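Local coordinates for xylose isomerase domain protein (Alicyclobacillus acidocaldarius subsp. acidocaldarius, PDB 3U0H) that is a putative isomerase with a xylose isomerase-like TIM barrel, its substrate and reaction not established, at residues A[136-142]-A[173-179]; A[198-204]-A[238-243]; A[79-83]-A[122-127]; A[144-148]-A[213-218]. One frame throughout, in Å; residues are numbered along the deposited sequence.

Contact 1: residues A[136-142]-A[173-179]; sequences MRVGLEY and NVGALVD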
loop_
_atom_site.group_PDB
_atom_site.type_symbol
_atom_site.label_atom_id
_atom_site.label_comp_id
_atom_site.label_asym_id
_atom_site.label_seq_id
_atom_site.Cartn_x
_atom_site.Cartn_y
_atom_site.Cartn_z
HETATM N N MSE A 136 11.481 -8.848 8.536
HETATM C CA MSE A 136 12.890 -8.493 8.426
HETATM C C MSE A 136 13.013 -7.054 7.948
HETATM O O MSE A 136 12.143 -6.493 7.227
HETATM C CB MSE A 136 13.608 -9.493 7.541
HETATM C CG MSE A 136 13.865 -10.877 8.179
HETATM SE SE MSE A 136 14.571 -12.186 6.880
HETATM C CE MSE A 136 16.489 -12.169 7.273
ATOM N N ARG A 137 14.061 -6.414 8.406
ATOM C CA ARG A 137 14.300 -5.044 7.984
ATOM C C ARG A 137 15.517 -4.955 7.083
ATOM O O ARG A 137 16.443 -5.787 7.165
ATOM C CB ARG A 137 14.485 -4.127 9.202
ATOM C CG ARG A 137 13.243 -3.855 10.063
ATOM C CD ARG A 137 13.627 -3.356 11.472
ATOM N NE ARG A 137 14.382 -4.391 12.199
ATOM C CZ ARG A 137 15.385 -4.183 13.031
ATOM N NH1 ARG A 137 15.829 -2.991 13.315
ATOM N NH2 ARG A 137 15.952 -5.206 13.587
ATOM N N VAL A 138 15.493 -3.923 6.233
ATOM C CA VAL A 138 16.562 -3.541 5.365
ATOM C C VAL A 138 17.353 -2.414 6.030
ATOM O O VAL A 138 16.828 -1.389 6.422
ATOM C CB VAL A 138 16.007 -3.081 3.983
ATOM C CG1 VAL A 138 17.135 -2.602 3.021
ATOM C CG2 VAL A 138 15.207 -4.207 3.363
ATOM N N GLY A 139 18.628 -2.623 6.203
ATOM C CA GLY A 139 19.487 -1.547 6.648
ATOM C C GLY A 139 20.430 -1.159 5.524
ATOM O O GLY A 139 21.063 -2.000 4.878
ATOM N N LEU A 140 20.475 0.128 5.265
ATOM C CA LEU A 140 21.230 0.676 4.163
ATOM C C LEU A 140 22.428 1.331 4.811
ATOM O O LEU A 140 22.281 2.175 5.684
ATOM C CB LEU A 140 20.372 1.716 3.418
ATOM C CG LEU A 140 19.175 1.167 2.710
ATOM C CD1 LEU A 140 18.344 2.202 1.946
ATOM C CD2 LEU A 140 19.560 0.031 1.757
ATOM N N GLU A 141 23.605 0.909 4.412
ATOM C CA GLU A 141 24.823 1.532 4.855
ATOM C C GLU A 141 25.197 2.827 4.126
ATOM O O GLU A 141 25.621 2.781 2.978
ATOM C CB GLU A 141 25.967 0.521 4.741
ATOM C CG GLU A 141 27.278 1.033 5.323
ATOM C CD GLU A 141 28.394 -0.014 5.242
ATOM O OE1 GLU A 141 28.199 -1.127 4.701
ATOM O OE2 GLU A 141 29.481 0.280 5.757
ATOM N N TYR A 142 25.072 3.985 4.793
ATOM C CA TYR A 142 25.633 5.250 4.252
ATOM C C TYR A 142 27.156 5.197 4.384
ATOM O O TYR A 142 27.667 4.761 5.394
ATOM C CB TYR A 142 25.065 6.501 4.930
ATOM C CG TYR A 142 25.291 6.636 6.435
ATOM C CD1 TYR A 142 24.482 5.974 7.371
ATOM C CD2 TYR A 142 26.262 7.490 6.924
ATOM C CE1 TYR A 142 24.710 6.124 8.742
ATOM C CE2 TYR A 142 26.483 7.640 8.262
ATOM C CZ TYR A 142 25.708 6.988 9.174
ATOM O OH TYR A 142 26.007 7.183 10.501
ATOM N N ASN A 173 9.952 -0.711 6.602
ATOM C CA ASN A 173 10.976 -1.522 7.235
ATOM C C ASN A 173 12.388 -1.222 6.771
ATOM O O ASN A 173 13.230 -2.165 6.785
ATOM C CB ASN A 173 10.715 -3.055 7.036
ATOM C CG ASN A 173 10.672 -3.467 5.578
ATOM O OD1 ASN A 173 10.235 -2.696 4.743
ATOM N ND2 ASN A 173 11.060 -4.689 5.276
ATOM N N VAL A 174 12.682 0.037 6.411
ATOM C CA VAL A 174 14.027 0.409 5.924
ATOM C C VAL A 174 14.696 1.359 6.873
ATOM O O VAL A 174 14.119 2.371 7.241
ATOM C CB VAL A 174 14.027 0.984 4.483
ATOM C CG1 VAL A 174 15.432 1.352 3.988
ATOM C CG2 VAL A 174 13.451 -0.073 3.546
ATOM N N GLY A 175 15.926 0.993 7.283
ATOM C CA GLY A 175 16.693 1.800 8.217
ATOM C C GLY A 175 18.157 1.900 7.844
ATOM O O GLY A 175 18.498 1.950 6.678
ATOM N N ALA A 176 19.002 1.884 8.848
ATOM C CA ALA A 176 20.387 2.113 8.648
ATOM C C ALA A 176 21.259 0.939 9.125
ATOM O O ALA A 176 21.007 0.292 10.146
ATOM C CB ALA A 176 20.792 3.452 9.348
ATOM N N LEU A 177 22.321 0.683 8.385
ATOM C CA LEU A 177 23.470 -0.085 8.914
ATOM C C LEU A 177 24.400 1.046 9.298
ATOM O O LEU A 177 24.801 1.796 8.436
ATOM C CB LEU A 177 24.100 -0.980 7.807
ATOM C CG LEU A 177 25.109 -2.099 8.191
ATOM C CD1 LEU A 177 25.544 -2.865 6.923
ATOM C CD2 LEU A 177 26.364 -1.505 8.848
ATOM N N VAL A 178 24.742 1.161 10.569
ATOM C CA VAL A 178 25.563 2.206 11.039
ATOM C C VAL A 178 26.974 1.689 11.290
ATOM O O VAL A 178 27.207 0.893 12.200
ATOM C CB VAL A 178 25.016 2.774 12.379
ATOM C CG1 VAL A 178 25.926 3.920 12.837
ATOM C CG2 VAL A 178 23.575 3.236 12.233
ATOM N N ASP A 179 27.941 2.205 10.540
ATOM C CA ASP A 179 29.360 1.789 10.665
ATOM C C ASP A 179 30.156 2.919 11.334
ATOM O O ASP A 179 30.000 4.035 10.908
ATOM C CB ASP A 179 29.869 1.555 9.256
ATOM C CG ASP A 179 31.280 0.971 9.213
ATOM O OD1 ASP A 179 32.171 1.464 9.967
ATOM O OD2 ASP A 179 31.477 0.023 8.372
HETATM O O HOH W 1 27.370 3.375 7.970
#
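Asn-173 bonds Met-136 (a selenomethionine) almost straight: ND2 donates to Met-136 O at 2.9 Å, 176° at the hydrogen, in the plane of both amide and carbonyl. Its CG lies between the backbone N and carbonyl carbon (chi1 59°), which turns the amide to the loop residue that precedes strand 137-141; ND2 also reaches Ala-128 O. Beyond it Val-138 N bonds Asn-173 O, Gly-175 N bonds Val-138 O at 2.7 Å, and Leu-140 N and Leu-177 N continue the ladder. These are the fifth and sixth strands of a closed parallel eight-stranded TIM barrel. On its outer face Leu-140 CD1 crosses Val-174 CG1 obliquely at 3.7 Å, under helices 113-131 and 159-169. On the inner face the extended Glu-141 runs aslant to Leu-177, OE1 3.9 Å from its CD1. Glu-141 OE2 comes within 3.3 Å of Asp-179 OD2, two acceptors that do not bond; Asp-179 OD2 salt-bridges Arg-221 and its OD1 caps Tyr-181 N. A water joins Tyr-142 O, Leu-177 O and Asp-179 N.

Contact 2: residues A[198-204]-A[238-243]; sequences PEKVVYV and LYLAGY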
loop_
_atom_site.group_PDB
_atom_site.type_symbol
_atom_site.label_atom_id
_atom_site.label_comp_id
_atom_site.label_asym_id
_atom_site.label_seq_id
_atom_site.Cartn_x
_atom_site.Cartn_y
_atom_site.Cartn_z
ATOM N N PRO A 198 14.698 3.064 17.446
ATOM C CA PRO A 198 15.444 1.827 17.647
ATOM C C PRO A 198 15.382 0.919 16.451
ATOM O O PRO A 198 16.361 0.237 16.132
ATOM C CB PRO A 198 14.704 1.110 18.788
ATOM C CG PRO A 198 13.710 2.096 19.342
ATOM C CD PRO A 198 13.765 3.366 18.555
ATOM N N GLU A 199 14.207 0.889 15.832
ATOM C CA GLU A 199 13.983 -0.033 14.764
ATOM C C GLU A 199 14.751 0.433 13.523
ATOM O O GLU A 199 14.943 -0.357 12.589
ATOM C CB GLU A 199 12.497 -0.193 14.446
ATOM C CG GLU A 199 11.833 1.053 13.846
ATOM C CD GLU A 199 11.260 1.936 14.929
ATOM O OE1 GLU A 199 11.583 1.641 16.118
ATOM O OE2 GLU A 199 10.461 2.860 14.596
ATOM N N LYS A 200 15.235 1.676 13.534
ATOM C CA LYS A 200 16.033 2.176 12.396
ATOM C C LYS A 200 17.532 1.842 12.448
ATOM O O LYS A 200 18.236 1.905 11.411
ATOM C CB LYS A 200 15.829 3.647 12.228
ATOM C CG LYS A 200 14.408 3.982 11.875
ATOM C CD LYS A 200 14.081 3.597 10.451
ATOM C CE LYS A 200 12.719 4.206 10.027
ATOM N NZ LYS A 200 11.716 3.097 9.854
ATOM N N VAL A 201 18.004 1.398 13.620
ATOM C CA VAL A 201 19.338 0.811 13.734
ATOM C C VAL A 201 19.220 -0.717 13.491
ATOM O O VAL A 201 18.822 -1.505 14.405
ATOM C CB VAL A 201 19.996 1.105 15.080
ATOM C CG1 VAL A 201 21.465 0.683 15.026
ATOM C CG2 VAL A 201 19.875 2.571 15.453
ATOM N N VAL A 202 19.524 -1.114 12.250
ATOM C CA VAL A 202 19.297 -2.470 11.777
ATOM C C VAL A 202 20.517 -3.328 12.106
ATOM O O VAL A 202 20.360 -4.464 12.501
ATOM C CB VAL A 202 19.019 -2.471 10.253
ATOM C CG1 VAL A 202 18.822 -3.894 9.708
ATOM C CG2 VAL A 202 17.772 -1.607 9.918
ATOM N N TYR A 203 21.732 -2.796 11.893
ATOM C CA TYR A 203 22.933 -3.549 12.085
ATOM C C TYR A 203 24.079 -2.553 12.234
ATOM O O TYR A 203 23.977 -1.414 11.828
ATOM C CB TYR A 203 23.108 -4.544 10.904
ATOM C CG TYR A 203 24.268 -5.554 10.961
ATOM C CD1 TYR A 203 24.496 -6.325 12.094
ATOM C CD2 TYR A 203 25.101 -5.761 9.851
ATOM C CE1 TYR A 203 25.554 -7.220 12.143
ATOM C CE2 TYR A 203 26.147 -6.701 9.870
ATOM C CZ TYR A 203 26.367 -7.414 11.021
ATOM O OH TYR A 203 27.396 -8.335 11.094
ATOM N N VAL A 204 25.141 -2.978 12.890
ATOM C CA VAL A 204 26.159 -2.065 13.330
ATOM C C VAL A 204 27.532 -2.614 13.004
ATOM O O VAL A 204 27.793 -3.817 13.184
ATOM C CB VAL A 204 26.018 -1.820 14.839
ATOM C CG1 VAL A 204 27.175 -0.967 15.348
ATOM C CG2 VAL A 204 24.654 -1.174 15.101
ATOM N N LEU A 238 24.164 4.427 20.113
ATOM C CA LEU A 238 23.407 3.365 19.524
ATOM C C LEU A 238 22.599 2.730 20.646
ATOM O O LEU A 238 21.371 2.548 20.483
ATOM C CB LEU A 238 24.350 2.355 18.823
ATOM C CG LEU A 238 24.919 2.991 17.550
ATOM C CD1 LEU A 238 26.077 2.214 16.941
ATOM C CD2 LEU A 238 23.755 3.221 16.581
ATOM N N TYR A 239 23.271 2.481 21.791
ATOM C CA TYR A 239 22.601 1.968 22.971
ATOM C C TYR A 239 21.408 2.832 23.416
ATOM O O TYR A 239 20.369 2.273 23.755
ATOM C CB TYR A 239 23.546 1.735 24.164
ATOM C CG TYR A 239 22.914 0.924 25.311
ATOM C CD1 TYR A 239 22.859 -0.471 25.273
ATOM C CD2 TYR A 239 22.368 1.551 26.417
ATOM C CE1 TYR A 239 22.274 -1.199 26.315
ATOM C CE2 TYR A 239 21.779 0.836 27.464
ATOM C CZ TYR A 239 21.732 -0.527 27.407
ATOM O OH TYR A 239 21.145 -1.219 28.431
ATOM N N LEU A 240 21.534 4.157 23.433
ATOM C CA LEU A 240 20.389 5.012 23.875
ATOM C C LEU A 240 19.270 5.053 22.795
ATOM O O LEU A 240 18.086 5.144 23.100
ATOM C CB LEU A 240 20.839 6.427 24.201
ATOM C CG LEU A 240 21.741 6.612 25.408
ATOM C CD1 LEU A 240 22.405 7.989 25.271
ATOM C CD2 LEU A 240 20.972 6.466 26.736
ATOM N N ALA A 241 19.651 4.946 21.528
ATOM C CA ALA A 241 18.671 4.643 20.483
ATOM C C ALA A 241 17.803 3.464 20.834
ATOM O O ALA A 241 16.632 3.475 20.515
ATOM C CB ALA A 241 19.357 4.376 19.180
ATOM N N GLY A 242 18.400 2.425 21.432
ATOM C CA GLY A 242 17.725 1.192 21.768
ATOM C C GLY A 242 18.209 -0.009 20.964
ATOM O O GLY A 242 17.529 -1.003 20.859
ATOM N N TYR A 243 19.392 0.053 20.388
ATOM C CA TYR A 243 19.927 -1.108 19.665
ATOM C C TYR A 243 20.414 -2.196 20.628
ATOM O O TYR A 243 21.105 -1.893 21.591
ATOM C CB TYR A 243 21.083 -0.666 18.815
ATOM C CG TYR A 243 21.641 -1.767 17.973
ATOM C CD1 TYR A 243 20.938 -2.212 16.872
ATOM C CD2 TYR A 243 22.884 -2.349 18.266
ATOM C CE1 TYR A 243 21.435 -3.218 16.083
ATOM C CE2 TYR A 243 23.404 -3.384 17.481
ATOM C CZ TYR A 243 22.678 -3.806 16.377
ATOM O OH TYR A 243 23.122 -4.821 15.544
#
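The backbones come nearest at Pro-198 and Gly-242, CA atoms 4.8 Å apart, where a 3-10 turn leading into strand 201-204 faces the C-terminal end of helix 238-241. That helix closes in a Schellman motif: Tyr-243 N bonds Leu-238 O and Gly-242 N, weakly, Tyr-239 O, and Gly-242, at phi 113°, is the C-prime residue. Ala-241 O sits over the face of the Pro-198 ring, 3.4 Å from CG. Tyr-243 is the broadest part of the remaining contact. With CG anti to the backbone N (chi1 -176°), its ring reaches across to the strand. Val-204 CG2 sits over one face, 3.6 Å from the ring centroid and 19° off the normal, a CH-pi contact offset toward CE2 and CZ. Val-201 crosses the ring at about a right angle, CG1 lying 3.5 Å from CD1, while Val-201 O lies at the ring edge. The hydroxyl of Tyr-243 reaches Pro-246 O on the next strand. Leu-238 splits its methyls between the two valines: CD1 meets Val-204 CG1 tip to tip at 3.7 Å, and CD2 touches Val-201 CG1 at 3.8 Å. Ala-241 CB adds a looser touch to Val-201 CG2. Such apolar packing of a helix on the strand before it belongs to a beta-alpha-beta unit of the TIM barrel, here strand 201-206, helix 231-241 and strand 246-249.

Contact 3: residues A[79-83]-A[122-127]; sequences FLREL and RRIRQV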
loop_
_atom_site.group_PDB
_atom_site.type_symbol
_atom_site.label_atom_id
_atom_site.label_comp_id
_atom_site.label_asym_id
_atom_site.label_seq_id
_atom_site.Cartn_x
_atom_site.Cartn_y
_atom_site.Cartn_z
ATOM N N PHE A 79 17.614 -8.403 -12.371
ATOM C CA PHE A 79 17.187 -7.907 -11.088
ATOM C C PHE A 79 15.874 -8.568 -10.667
ATOM O O PHE A 79 15.762 -9.078 -9.554
ATOM C CB PHE A 79 17.039 -6.356 -11.044
ATOM C CG PHE A 79 16.317 -5.880 -9.829
ATOM C CD1 PHE A 79 16.922 -5.963 -8.603
ATOM C CD2 PHE A 79 15.003 -5.462 -9.899
ATOM C CE1 PHE A 79 16.261 -5.594 -7.455
ATOM C CE2 PHE A 79 14.335 -5.072 -8.758
ATOM C CZ PHE A 79 14.983 -5.130 -7.524
ATOM N N LEU A 80 14.881 -8.538 -11.532
ATOM C CA LEU A 80 13.603 -9.160 -11.171
ATOM C C LEU A 80 13.740 -10.637 -10.817
ATOM O O LEU A 80 13.052 -11.149 -9.903
ATOM C CB LEU A 80 12.537 -8.975 -12.243
ATOM C CG LEU A 80 12.056 -7.511 -12.390
ATOM C CD1 LEU A 80 11.140 -7.306 -13.622
ATOM C CD2 LEU A 80 11.423 -6.939 -11.102
ATOM N N ARG A 81 14.622 -11.312 -11.505
ATOM C CA ARG A 81 14.862 -12.724 -11.302
ATOM C C ARG A 81 15.469 -12.936 -9.921
ATOM O O ARG A 81 15.035 -13.747 -9.136
ATOM C CB ARG A 81 15.800 -13.211 -12.422
ATOM C CG ARG A 81 16.129 -14.705 -12.448
ATOM C CD ARG A 81 17.018 -15.051 -13.651
ATOM N NE ARG A 81 16.558 -14.375 -14.870
ATOM C CZ ARG A 81 17.362 -13.773 -15.751
ATOM N NH1 ARG A 81 18.694 -13.750 -15.580
ATOM N NH2 ARG A 81 16.820 -13.169 -16.790
ATOM N N GLU A 82 16.502 -12.163 -9.630
ATOM C CA GLU A 82 17.159 -12.279 -8.324
ATOM C C GLU A 82 16.229 -11.847 -7.178
ATOM O O GLU A 82 16.314 -12.394 -6.040
ATOM C CB GLU A 82 18.463 -11.495 -8.320
ATOM C CG GLU A 82 19.485 -12.021 -9.335
ATOM C CD GLU A 82 19.848 -13.459 -9.029
ATOM O OE1 GLU A 82 20.097 -13.757 -7.838
ATOM O OE2 GLU A 82 19.832 -14.307 -9.967
ATOM N N LEU A 83 15.286 -10.943 -7.475
ATOM C CA LEU A 83 14.308 -10.524 -6.468
ATOM C C LEU A 83 13.325 -11.653 -6.149
ATOM O O LEU A 83 12.892 -11.836 -5.008
ATOM C CB LEU A 83 13.576 -9.264 -6.916
ATOM C CG LEU A 83 12.532 -8.720 -5.951
ATOM C CD1 LEU A 83 13.218 -8.113 -4.735
ATOM C CD2 LEU A 83 11.650 -7.700 -6.701
ATOM N N ARG A 122 13.119 2.658 -6.144
ATOM C CA ARG A 122 12.044 1.705 -6.445
ATOM C C ARG A 122 12.453 0.249 -6.197
ATOM O O ARG A 122 11.656 -0.567 -5.798
ATOM C CB ARG A 122 11.537 1.906 -7.872
ATOM C CG ARG A 122 10.445 0.923 -8.297
ATOM C CD ARG A 122 10.998 -0.310 -9.002
ATOM N NE ARG A 122 11.838 -0.056 -10.188
ATOM C CZ ARG A 122 12.464 -1.003 -10.903
ATOM N NH1 ARG A 122 12.418 -2.293 -10.556
ATOM N NH2 ARG A 122 13.147 -0.654 -11.985
ATOM N N ARG A 123 13.697 -0.089 -6.467
ATOM C CA ARG A 123 14.170 -1.481 -6.323
ATOM C C ARG A 123 14.396 -1.881 -4.858
ATOM O O ARG A 123 14.215 -3.031 -4.480
ATOM C CB ARG A 123 15.480 -1.660 -7.110
ATOM C CG ARG A 123 15.303 -1.690 -8.612
ATOM C CD ARG A 123 16.613 -1.915 -9.343
ATOM N NE ARG A 123 16.440 -2.165 -10.761
ATOM C CZ ARG A 123 17.418 -2.595 -11.572
ATOM N NH1 ARG A 123 18.662 -2.857 -11.087
ATOM N NH2 ARG A 123 17.170 -2.775 -12.863
ATOM N N ILE A 124 14.845 -0.926 -4.071
ATOM C CA ILE A 124 15.023 -1.092 -2.633
ATOM C C ILE A 124 13.671 -1.270 -1.980
ATOM O O ILE A 124 13.532 -2.079 -1.066
ATOM C CB ILE A 124 15.786 0.110 -1.994
ATOM C CG1 ILE A 124 17.256 0.125 -2.507
ATOM C CG2 ILE A 124 15.781 -0.002 -0.467
ATOM C CD1 ILE A 124 18.172 1.232 -1.988
ATOM N N ARG A 125 12.675 -0.531 -2.470
ATOM C CA ARG A 125 11.286 -0.640 -2.023
ATOM C C ARG A 125 10.792 -2.063 -2.306
ATOM O O ARG A 125 10.185 -2.721 -1.438
ATOM C CB ARG A 125 10.420 0.395 -2.758
ATOM C CG ARG A 125 8.945 0.322 -2.456
ATOM C CD ARG A 125 8.132 1.171 -3.478
ATOM N NE ARG A 125 8.715 2.493 -3.587
ATOM C CZ ARG A 125 8.756 3.309 -4.648
ATOM N NH1 ARG A 125 8.190 3.013 -5.790
ATOM N NH2 ARG A 125 9.410 4.481 -4.500
ATOM N N GLN A 126 10.991 -2.513 -3.544
ATOM C CA GLN A 126 10.627 -3.887 -3.934
ATOM C C GLN A 126 11.341 -4.909 -3.030
ATOM O O GLN A 126 10.743 -5.866 -2.584
ATOM C CB GLN A 126 10.908 -4.129 -5.402
ATOM C CG GLN A 126 9.934 -3.438 -6.362
ATOM C CD GLN A 126 10.294 -3.667 -7.837
ATOM O OE1 GLN A 126 11.438 -3.535 -8.243
ATOM N NE2 GLN A 126 9.322 -4.022 -8.620
ATOM N N VAL A 127 12.607 -4.698 -2.736
ATOM C CA VAL A 127 13.313 -5.608 -1.859
ATOM C C VAL A 127 12.676 -5.595 -0.472
ATOM O O VAL A 127 12.394 -6.665 0.081
ATOM C CB VAL A 127 14.787 -5.278 -1.815
ATOM C CG1 VAL A 127 15.521 -5.988 -0.661
ATOM C CG2 VAL A 127 15.426 -5.656 -3.151
#
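Phe-79 and Arg-123 slide past each other in opposite directions, ring against guanidinium, with planes only 5° apart and centres 4.5 Å apart. This is a flat, offset stack with a CH-pi contact from Arg-123 CD, which stands over the ring centre, 3.8 Å from the centroid and 5° off the normal, while the guanidinium carbon CZ lies over Phe-79 CB. The extended chain from CG to NE lets the arginine lie along the ring. At the ring edge, in its plane, Gln-126 OE1 approaches CE2 at 3.3 Å. One turn further on, Leu-83 CD1 packs on Val-127 CG2 at 3.7 Å and its CD2 touches Gln-126 CB at 3.9 Å. The next shell fixes these polar groups. Arg-122 NH1 donates to Gln-126 OE1 at 2.8 Å, with the acceptor near the guanidinium plane, which would hold the amide beside the ring. Arg-122 and Arg-123 both salt-bridge Glu-76, and Arg-123 NH1 also bonds Asp-74 O; Glu-167 of a third subunit takes Arg-122 NE. Replacing Phe-79 by an alanine is likely to leave the guanidinium of Arg-123 without its stacking surface and to open a gap between the helices. Phe-79 is a knob in a hole formed by Arg-122, Arg-123, Gln-126 and Val-127, a knobs-into-holes contact between near-parallel helices (19°) on the outside of the barrel.

Contact 4: residues A[144-148]-A[213-218]; sequences GPHHL and PEDAHD. With EDO (1,2-ethanediol), chain D.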
loop_
_atom_site.group_PDB
_atom_site.type_symbol
_atom_site.label_atom_id
_atom_site.label_comp_id
_atom_site.label_asym_id
_atom_site.label_seq_id
_atom_site.Cartn_x
_atom_site.Cartn_y
_atom_site.Cartn_z
ATOM N N GLY A 144 30.772 7.144 4.317
ATOM C CA GLY A 144 31.303 8.481 4.649
ATOM C C GLY A 144 32.654 8.940 4.070
ATOM O O GLY A 144 32.869 10.127 3.964
ATOM N N PRO A 145 33.576 8.024 3.713
ATOM C CA PRO A 145 34.878 8.531 3.306
ATOM C C PRO A 145 34.939 9.325 1.980
ATOM O O PRO A 145 34.233 9.023 1.022
ATOM C CB PRO A 145 35.730 7.279 3.193
ATOM C CG PRO A 145 35.120 6.347 4.139
ATOM C CD PRO A 145 33.651 6.592 4.013
ATOM N N HIS A 146 35.865 10.296 1.954
ATOM C CA HIS A 146 35.766 11.424 1.030
ATOM C C HIS A 146 36.270 11.067 -0.306
ATOM O O HIS A 146 35.798 11.609 -1.291
ATOM C CB HIS A 146 36.473 12.662 1.574
ATOM C CG HIS A 146 35.841 13.283 2.819
ATOM N ND1 HIS A 146 35.790 14.613 3.006
ATOM C CD2 HIS A 146 35.266 12.709 3.952
ATOM C CE1 HIS A 146 35.199 14.888 4.179
ATOM N NE2 HIS A 146 34.883 13.722 4.768
ATOM N N HIS A 147 37.202 10.129 -0.360
ATOM C CA HIS A 147 37.804 9.709 -1.621
ATOM C C HIS A 147 36.780 9.034 -2.505
ATOM O O HIS A 147 37.027 8.866 -3.678
ATOM C CB HIS A 147 39.019 8.808 -1.384
ATOM C CG HIS A 147 38.685 7.486 -0.752
ATOM N ND1 HIS A 147 38.420 6.385 -1.484
ATOM C CD2 HIS A 147 38.546 7.120 0.581
ATOM C CE1 HIS A 147 38.097 5.345 -0.646
ATOM N NE2 HIS A 147 38.207 5.788 0.620
ATOM N N LEU A 148 35.598 8.665 -1.966
ATOM C CA LEU A 148 34.544 8.033 -2.796
ATOM C C LEU A 148 33.556 9.068 -3.319
ATOM O O LEU A 148 32.605 8.723 -4.038
ATOM C CB LEU A 148 33.848 6.917 -2.024
ATOM C CG LEU A 148 34.737 5.730 -1.608
ATOM C CD1 LEU A 148 33.956 4.822 -0.634
ATOM C CD2 LEU A 148 35.306 4.878 -2.757
ATOM N N PRO A 213 38.956 12.587 9.634
ATOM C CA PRO A 213 37.771 12.291 8.835
ATOM C C PRO A 213 37.949 12.466 7.331
ATOM O O PRO A 213 37.480 11.605 6.559
ATOM C CB PRO A 213 36.708 13.295 9.369
ATOM C CG PRO A 213 37.187 13.731 10.742
ATOM C CD PRO A 213 38.682 13.524 10.756
ATOM N N GLU A 214 38.582 13.560 6.905
ATOM C CA GLU A 214 38.748 13.841 5.447
ATOM C C GLU A 214 39.703 12.891 4.768
ATOM O O GLU A 214 39.708 12.828 3.534
ATOM C CB GLU A 214 39.317 15.235 5.138
ATOM C CG GLU A 214 38.758 16.371 5.936
ATOM C CD GLU A 214 39.522 16.481 7.226
ATOM O OE1 GLU A 214 40.703 16.954 7.151
ATOM O OE2 GLU A 214 38.936 16.048 8.273
ATOM N N ASP A 215 40.548 12.216 5.549
ATOM C CA ASP A 215 41.654 11.430 5.025
ATOM C C ASP A 215 41.394 9.918 5.006
ATOM O O ASP A 215 41.871 9.174 4.100
ATOM C CB ASP A 215 42.896 11.700 5.881
ATOM C CG ASP A 215 43.335 13.182 5.873
ATOM O OD1 ASP A 215 43.002 13.880 4.885
ATOM O OD2 ASP A 215 44.019 13.623 6.855
ATOM N N ALA A 216 40.629 9.465 6.001
ATOM C CA ALA A 216 40.468 8.056 6.240
ATOM C C ALA A 216 40.014 7.354 4.946
ATOM O O ALA A 216 39.178 7.892 4.185
ATOM C CB ALA A 216 39.523 7.820 7.417
ATOM N N HIS A 217 40.658 6.219 4.643
ATOM C CA HIS A 217 40.321 5.414 3.456
ATOM C C HIS A 217 39.485 4.212 3.799
ATOM O O HIS A 217 39.805 3.455 4.699
ATOM C CB HIS A 217 41.565 4.979 2.726
ATOM C CG HIS A 217 41.311 4.509 1.313
ATOM N ND1 HIS A 217 40.700 3.323 1.035
ATOM C CD2 HIS A 217 41.684 5.062 0.073
ATOM C CE1 HIS A 217 40.654 3.143 -0.322
ATOM N NE2 HIS A 217 41.252 4.211 -0.903
ATOM N N ASP A 218 38.414 4.045 3.043
ATOM C CA ASP A 218 37.409 3.025 3.253
ATOM C C ASP A 218 37.935 1.633 3.319
ATOM O O ASP A 218 37.332 0.777 3.995
ATOM C CB ASP A 218 36.391 3.094 2.127
ATOM C CG ASP A 218 35.242 2.211 2.348
ATOM O OD1 ASP A 218 34.540 2.347 3.372
ATOM O OD2 ASP A 218 35.038 1.353 1.490
HETATM C C1 EDO D . 31.529 -1.008 2.124
HETATM O O1 EDO D . 32.779 -1.517 1.652
HETATM C C2 EDO D . 31.582 0.490 1.872
HETATM O O2 EDO D . 32.128 1.126 3.031
HETATM O O HOH W 2 37.629 10.345 4.395
#
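Stacking joins His-147 and His-217: their rings lie face to face, centroids 3.7 Å apart and planes at 13°, although the side chains cross at about a right angle. A second ring, that of His-146, receives Glu-214 CA over its centre, a CH-pi contact of 3.8 Å to the centroid. Hydrogen bonding adds a straight link, Asp-218 N donating to His-147 NE2 at 3.0 Å and 173°. Placing CG of His-147 between the backbone N and the carbonyl carbon (chi1 66°) turns this ring to the opposite loop. A water accepts from His-146 N and donates to Ala-216 O, tying the loops together; its approach to Pro-213 O is doubtfully short. His-146 NE2 bonds Thr-185 O. A leucine in place of His-147 would probably leave Asp-218 N without its acceptor and His-217 without its stacking partner. Van der Waals contacts complete the joint: Pro-145 CB lies 3.6 Å from Ala-216 O, and Leu-148 CD1 is 4.1 Å from Asp-218 CB. On the charged side, Asp-218 OD1 accepts from 1,2-ethanediol O2 at 2.7 Å and salt-bridges Arg-221; the diol, probably from the crystallisation liquor, also bonds His-182. The two segments belong to loops after strands 137-141 and 201-206, at the C-terminal ends of the barrel strands, where TIM barrels carry their active sites.

How the contacts relate
Contacts 1 and 2 share the barrel wall: their centres are 10 Å apart, strands 174-179 and 201-206 are neighbours, and Ala-176 N lies 2.7 Å from Lys-200 O, a probable hydrogen bond. Contact 3 lies on the helical layer, its centre 16 Å from that of contact 1, which it meets where Ile-124 CD1 packs on Leu-140 CD1 at 4.1 Å. Segment 144-148 of contact 4 adjoins 136-142 of contact 1 in sequence, while the two contacts alternate along the chain. Arg-221 salt-bridges both Asp-179 of contact 1 and Asp-218 of contact 4, linking barrel interior and loops. The diol at Asp-218 also lies about 4 Å from the Glu-141 side chain, nearest atoms, consistent with a pocket there; contact 3 lies 29 Å from contact 4, centre to centre.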